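Local coordinates for protein hypoxanthine phosphoribosyltransferase (Leishmania donovani, PDB 7CMJ) that transfers the phosphoribosyl group of 5-phosphoribosyl-1-pyrophosphate onto hypoxanthine or guanine, making IMP and GMP in the purine salvage pathway, at residues I121-D126 / R139-K144; D126-A131 / V165-P170. All blocks are in the same frame, centred on the assembly; numbering follows the deposited sequence.

Contact 1: residues I121-D126 / R139-K144; sequences ILIVED and RFMLAK. With BA (barium ion), chain D.
Near the start of strand 120-125, Ile121 meets Met141 of helix 131-142: its CD1 comes to 3.5 Å from Met141 CE. Met141 is bent about CB-CG (chi2 -56°) and again about CG-SD (chi3 -47°), and this fold of the thioether brings its methyl round to Ile121. Two residues on, Ile123 again faces the helix, with CG1 beside its backbone N and anti to its carbonyl carbon (chi1 -64°). Its CD1 lies 4.1 Å from Met141 CG, so the methionine is met at its stem by one isoleucine and at its tip by the other. Both meetings are purely apolar, and Leu62 of the neighbouring strand 59-64 touches Ile121 and Met141 as well. Farther along come two acids, the second where the chain turns a corner. Glu125 OE1 is bound to the barium ion at 2.4 Å and Asp126 OD2 at 2.5 Å, each carboxylate using one oxygen, with two waters as further ligands. Helix 131-142 thus packs on the strand that precedes it, within the beta-alpha-beta unit 120-125, 131-142, 148-153 of a phosphoribosyltransferase fold, whose acidic pair stands toward the strand's C-terminal end.

Contact 2: residues D126-A131 / V165-P170; sequences DIVDSA and VLVDYP. With BA (barium ion), chain D.
Leu166 brings CD1 against the flat carbonyl of Ala131, 3.6 Å from Ala131 O and tilted to one side of the carbonyl plane, while the same methyl lies 3.9 Å from Ala131 CB. The second flat group, the carboxylate of Asp126, belongs to the loop's other end and has a partner on either side of its plane. The barium ion lies off one face and Ile127 N off the other, both served by OD2; the bond from Ile127 N is modelled very short and its length is doubtful. A chi1 of 53° sets CG between the backbone N and the carbonyl carbon, turning the carboxylate back beside the amide that follows it. On the metal's side, a bound water is modelled doubtfully close to Ile127 O.

Midway along the loop, Val128 CG2 approaches Val167 CG1 at 3.7 Å, one branch from each side chain. Val128 holds this branch beside its backbone N, its CG1 being anti to N (chi1 176°). Val153 of strand 148-153 touches both valines, and Leu134 touches Val128 and Leu166, so the contact is filled in from the central sheet and from helix 131-142. That helix begins at Ala131, with Ser130 at its N-cap.

Asp129, the probable proton acceptor, takes no part in this packing; its OD1 makes a salt bridge to Lys157. The contact itself is therefore apolar and carries no hydrogen bond from one segment to the other, whereas Asp126 holds the barium ion; the whole loop probably belongs to the GMP-binding site.

In the fold
Contacts 1 and 2 have centres 12 Å apart and share Asp126, where the chain turns from strand 120-125 into the loop that probably binds GMP. Helix 131-142 connects them a second time, with its first turn in contact 2 and its later part in contact 1. The two also touch directly through Leu122 CD1 and Tyr169 CD2, 4.2 Å apart. The barium ion with its two waters is common to both, while the bound magnesium ion is about 13 Å from the side chain of Val128. Contact 1 continues toward the subunit interface, where Arg139 NH1 bonds to Ala143 O of the second subunit; contact 2 remains within one chain, its loop 126-131 forming part of the probable GMP site.

Contact 1: residues I121-D126 / R139-K144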
loop_
_atom_site.group_PDB
_atom_site.type_symbol
_atom_site.label_atom_id
_atom_site.label_comp_id
_atom_site.label_asym_id
_atom_site.label_seq_id
_atom_site.Cartn_x
_atom_site.Cartn_y
_atom_site.Cartn_z
ATOM N N ILE A 121 -7.598 -7.938 -19.624
ATOM C CA ILE A 121 -7.084 -6.718 -19.020
ATOM C C ILE A 121 -6.482 -5.834 -20.092
ATOM O O ILE A 121 -5.750 -6.304 -20.973
ATOM C CB ILE A 121 -6.021 -7.010 -17.951
ATOM C CG1 ILE A 121 -6.556 -7.983 -16.910
ATOM C CG2 ILE A 121 -5.524 -5.694 -17.340
ATOM C CD1 ILE A 121 -5.466 -8.449 -16.042
ATOM N N LEU A 122 -6.765 -4.551 -19.991
ATOM C CA LEU A 122 -6.146 -3.535 -20.820
ATOM C C LEU A 122 -5.399 -2.582 -19.896
ATOM O O LEU A 122 -6.018 -1.889 -19.084
ATOM C CB LEU A 122 -7.201 -2.812 -21.644
ATOM C CG LEU A 122 -6.693 -1.992 -22.823
ATOM C CD1 LEU A 122 -5.922 -2.900 -23.756
ATOM C CD2 LEU A 122 -7.880 -1.324 -23.541
ATOM N N ILE A 123 -4.071 -2.578 -19.985
ATOM C CA ILE A 123 -3.261 -1.626 -19.229
ATOM C C ILE A 123 -3.415 -0.259 -19.885
ATOM O O ILE A 123 -3.143 -0.103 -21.082
ATOM C CB ILE A 123 -1.787 -2.057 -19.182
ATOM C CG1 ILE A 123 -1.636 -3.378 -18.435
ATOM C CG2 ILE A 123 -0.936 -0.987 -18.522
ATOM C CD1 ILE A 123 -0.211 -3.894 -18.394
ATOM N N VAL A 124 -3.862 0.729 -19.111
ATOM C CA VAL A 124 -4.106 2.071 -19.626
ATOM C C VAL A 124 -2.935 2.975 -19.268
ATOM O O VAL A 124 -2.649 3.209 -18.089
ATOM C CB VAL A 124 -5.420 2.652 -19.101
ATOM C CG1 VAL A 124 -5.592 4.084 -19.627
ATOM C CG2 VAL A 124 -6.574 1.761 -19.517
ATOM N N GLU A 125 -2.281 3.509 -20.290
ATOM C CA GLU A 125 -1.134 4.381 -20.120
ATOM C C GLU A 125 -1.319 5.673 -20.915
ATOM O O GLU A 125 -1.934 5.691 -21.989
ATOM C CB GLU A 125 0.172 3.666 -20.549
ATOM C CG GLU A 125 0.857 2.912 -19.434
ATOM C CD GLU A 125 1.493 3.851 -18.428
ATOM O OE1 GLU A 125 1.333 5.073 -18.621
ATOM O OE2 GLU A 125 2.143 3.379 -17.461
ATOM N N ASP A 126 -0.762 6.757 -20.371
ATOM C CA ASP A 126 -0.728 8.036 -21.074
ATOM C C ASP A 126 0.423 8.083 -22.090
ATOM O O ASP A 126 0.227 8.480 -23.240
ATOM C CB ASP A 126 -0.625 9.175 -20.048
ATOM C CG ASP A 126 0.531 8.983 -19.098
ATOM O OD1 ASP A 126 0.765 9.827 -18.202
ATOM O OD2 ASP A 126 1.221 7.956 -19.266
ATOM N N ARG A 139 4.691 -8.306 -16.761
ATOM C CA ARG A 139 5.085 -9.476 -15.995
ATOM C C ARG A 139 4.311 -9.542 -14.680
ATOM O O ARG A 139 3.750 -10.590 -14.326
ATOM C CB ARG A 139 6.592 -9.439 -15.753
ATOM C CG ARG A 139 7.397 -10.274 -16.721
ATOM C CD ARG A 139 8.522 -9.465 -17.354
ATOM N NE ARG A 139 9.376 -8.842 -16.345
ATOM C CZ ARG A 139 10.233 -7.860 -16.600
ATOM N NH1 ARG A 139 10.969 -7.349 -15.624
ATOM N NH2 ARG A 139 10.354 -7.392 -17.837
ATOM N N PHE A 140 4.258 -8.416 -13.954
ATOM C CA PHE A 140 3.401 -8.309 -12.780
ATOM C C PHE A 140 1.993 -8.804 -13.088
ATOM O O PHE A 140 1.468 -9.694 -12.406
ATOM C CB PHE A 140 3.366 -6.857 -12.295
ATOM C CG PHE A 140 2.500 -6.637 -11.094
ATOM C CD1 PHE A 140 2.840 -7.181 -9.860
ATOM C CD2 PHE A 140 1.356 -5.868 -11.180
ATOM C CE1 PHE A 140 2.043 -6.960 -8.735
ATOM C CE2 PHE A 140 0.548 -5.646 -10.048
ATOM C CZ PHE A 140 0.889 -6.197 -8.839
ATOM N N MET A 141 1.373 -8.239 -14.138
ATOM C CA MET A 141 -0.009 -8.575 -14.444
ATOM C C MET A 141 -0.128 -10.004 -14.939
ATOM O O MET A 141 -1.105 -10.694 -14.632
ATOM C CB MET A 141 -0.577 -7.609 -15.481
ATOM C CG MET A 141 -0.692 -6.159 -15.018
ATOM S SD MET A 141 -1.655 -5.973 -13.510
ATOM C CE MET A 141 -3.088 -6.987 -13.876
ATOM N N LEU A 142 0.851 -10.467 -15.714
ATOM C CA LEU A 142 0.772 -11.814 -16.253
ATOM C C LEU A 142 0.851 -12.865 -15.162
ATOM O O LEU A 142 0.402 -13.996 -15.377
ATOM C CB LEU A 142 1.886 -12.036 -17.274
ATOM C CG LEU A 142 1.519 -11.580 -18.685
ATOM C CD1 LEU A 142 2.683 -11.826 -19.609
ATOM C CD2 LEU A 142 0.280 -12.296 -19.183
ATOM N N ALA A 143 1.410 -12.515 -13.998
ATOM C CA ALA A 143 1.443 -13.449 -12.877
ATOM C C ALA A 143 0.061 -13.658 -12.285
ATOM O O ALA A 143 -0.174 -14.675 -11.628
ATOM C CB ALA A 143 2.410 -12.959 -11.797
ATOM N N LYS A 144 -0.862 -12.728 -12.511
ATOM C CA LYS A 144 -2.238 -12.948 -12.098
ATOM C C LYS A 144 -3.025 -13.790 -13.106
ATOM O O LYS A 144 -4.256 -13.858 -13.002
ATOM C CB LYS A 144 -2.917 -11.598 -11.847
ATOM C CG LYS A 144 -2.149 -10.697 -10.897
ATOM C CD LYS A 144 -2.571 -9.226 -11.004
ATOM C CE LYS A 144 -1.946 -8.381 -9.873
ATOM N NZ LYS A 144 -2.380 -8.908 -8.540
HETATM BA BA BA D . 2.079 6.879 -17.198
HETATM O O HOH W 1 -0.604 6.629 -16.253
HETATM O O HOH W 2 4.120 6.840 -18.633
#

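Contact 2: residues D126-A131 / V165-P170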
loop_
_atom_site.group_PDB
_atom_site.type_symbol
_atom_site.label_atom_id
_atom_site.label_comp_id
_atom_site.label_asym_id
_atom_site.label_seq_id
_atom_site.Cartn_x
_atom_site.Cartn_y
_atom_site.Cartn_z
ATOM N N ASP A 126 -0.762 6.757 -20.371
ATOM C CA ASP A 126 -0.728 8.036 -21.074
ATOM C C ASP A 126 0.423 8.083 -22.090
ATOM O O ASP A 126 0.227 8.480 -23.240
ATOM C CB ASP A 126 -0.625 9.175 -20.048
ATOM C CG ASP A 126 0.531 8.983 -19.098
ATOM O OD1 ASP A 126 0.765 9.827 -18.202
ATOM O OD2 ASP A 126 1.221 7.956 -19.266
ATOM N N ILE A 127 1.630 7.690 -21.670
ATOM C CA ILE A 127 2.825 7.611 -22.501
ATOM C C ILE A 127 3.631 6.408 -22.038
ATOM O O ILE A 127 3.624 6.063 -20.852
ATOM C CB ILE A 127 3.724 8.860 -22.384
ATOM C CG1 ILE A 127 2.969 10.113 -22.742
ATOM C CG2 ILE A 127 4.965 8.761 -23.293
ATOM C CD1 ILE A 127 3.593 11.289 -22.109
ATOM N N VAL A 128 4.359 5.793 -22.971
ATOM C CA VAL A 128 5.332 4.753 -22.649
ATOM C C VAL A 128 6.688 5.437 -22.477
ATOM O O VAL A 128 7.394 5.687 -23.456
ATOM C CB VAL A 128 5.389 3.675 -23.733
ATOM C CG1 VAL A 128 6.488 2.675 -23.410
ATOM C CG2 VAL A 128 4.050 2.986 -23.898
ATOM N N ASP A 129 7.064 5.746 -21.231
ATOM C CA ASP A 129 8.322 6.445 -20.993
ATOM C C ASP A 129 9.465 5.515 -20.604
ATOM O O ASP A 129 10.620 5.947 -20.605
ATOM C CB ASP A 129 8.153 7.536 -19.921
ATOM C CG ASP A 129 8.149 8.951 -20.521
ATOM O OD1 ASP A 129 8.742 9.166 -21.611
ATOM O OD2 ASP A 129 7.545 9.854 -19.900
ATOM N N SER A 130 9.182 4.257 -20.297
ATOM C CA SER A 130 10.239 3.276 -20.073
ATOM C C SER A 130 9.707 1.925 -20.523
ATOM O O SER A 130 8.778 1.381 -19.918
ATOM C CB SER A 130 10.678 3.251 -18.609
ATOM O OG SER A 130 11.245 1.997 -18.255
ATOM N N ALA A 131 10.274 1.389 -21.595
ATOM C CA ALA A 131 9.797 0.102 -22.069
ATOM C C ALA A 131 10.014 -0.984 -21.019
ATOM O O ALA A 131 9.140 -1.834 -20.815
ATOM C CB ALA A 131 10.480 -0.255 -23.384
ATOM N N VAL A 165 6.188 -3.185 -30.149
ATOM C CA VAL A 165 5.605 -4.506 -29.914
ATOM C C VAL A 165 4.909 -4.580 -28.563
ATOM O O VAL A 165 4.097 -5.484 -28.331
ATOM C CB VAL A 165 6.674 -5.614 -30.028
ATOM C CG1 VAL A 165 7.459 -5.750 -28.722
ATOM C CG2 VAL A 165 6.032 -6.933 -30.400
ATOM N N LEU A 166 5.207 -3.651 -27.655
ATOM C CA LEU A 166 4.535 -3.645 -26.364
ATOM C C LEU A 166 3.173 -2.965 -26.443
ATOM O O LEU A 166 2.227 -3.400 -25.773
ATOM C CB LEU A 166 5.412 -2.958 -25.317
ATOM C CG LEU A 166 6.698 -3.661 -24.861
ATOM C CD1 LEU A 166 7.499 -2.775 -23.907
ATOM C CD2 LEU A 166 6.391 -5.005 -24.211
ATOM N N VAL A 167 3.055 -1.904 -27.256
ATOM C CA VAL A 167 1.830 -1.115 -27.327
ATOM C C VAL A 167 0.903 -1.742 -28.355
ATOM O O VAL A 167 1.329 -2.139 -29.448
ATOM C CB VAL A 167 2.120 0.364 -27.649
ATOM C CG1 VAL A 167 3.248 0.883 -26.794
ATOM C CG2 VAL A 167 2.439 0.573 -29.097
ATOM N N ASP A 168 -0.363 -1.875 -27.982
ATOM C CA ASP A 168 -1.346 -2.551 -28.808
ATOM C C ASP A 168 -2.283 -1.577 -29.482
ATOM O O ASP A 168 -2.569 -1.715 -30.672
ATOM C CB ASP A 168 -2.153 -3.532 -27.962
ATOM C CG ASP A 168 -1.326 -4.716 -27.504
ATOM O OD1 ASP A 168 -0.916 -5.514 -28.379
ATOM O OD2 ASP A 168 -1.061 -4.833 -26.279
ATOM N N TYR A 169 -2.735 -0.577 -28.734
ATOM C CA TYR A 169 -3.663 0.443 -29.208
ATOM C C TYR A 169 -3.025 1.797 -28.942
ATOM O O TYR A 169 -3.227 2.388 -27.871
ATOM C CB TYR A 169 -5.024 0.307 -28.518
ATOM C CG TYR A 169 -5.706 -1.018 -28.826
ATOM C CD1 TYR A 169 -6.262 -1.268 -30.084
ATOM C CD2 TYR A 169 -5.771 -2.027 -27.872
ATOM C CE1 TYR A 169 -6.866 -2.479 -30.368
ATOM C CE2 TYR A 169 -6.374 -3.236 -28.151
ATOM C CZ TYR A 169 -6.919 -3.458 -29.394
ATOM O OH TYR A 169 -7.513 -4.672 -29.654
ATOM N N PRO A 170 -2.229 2.314 -29.876
ATOM C CA PRO A 170 -1.783 3.711 -29.789
ATOM C C PRO A 170 -2.876 4.637 -30.307
ATOM O O PRO A 170 -3.400 4.434 -31.408
ATOM C CB PRO A 170 -0.547 3.744 -30.696
ATOM C CG PRO A 170 -0.804 2.659 -31.728
ATOM C CD PRO A 170 -1.696 1.619 -31.067
HETATM BA BA BA D . 2.079 6.879 -17.198
HETATM O O HOH W 2 4.120 6.840 -18.633
HETATM O O HOH W 1 -0.604 6.629 -16.253
#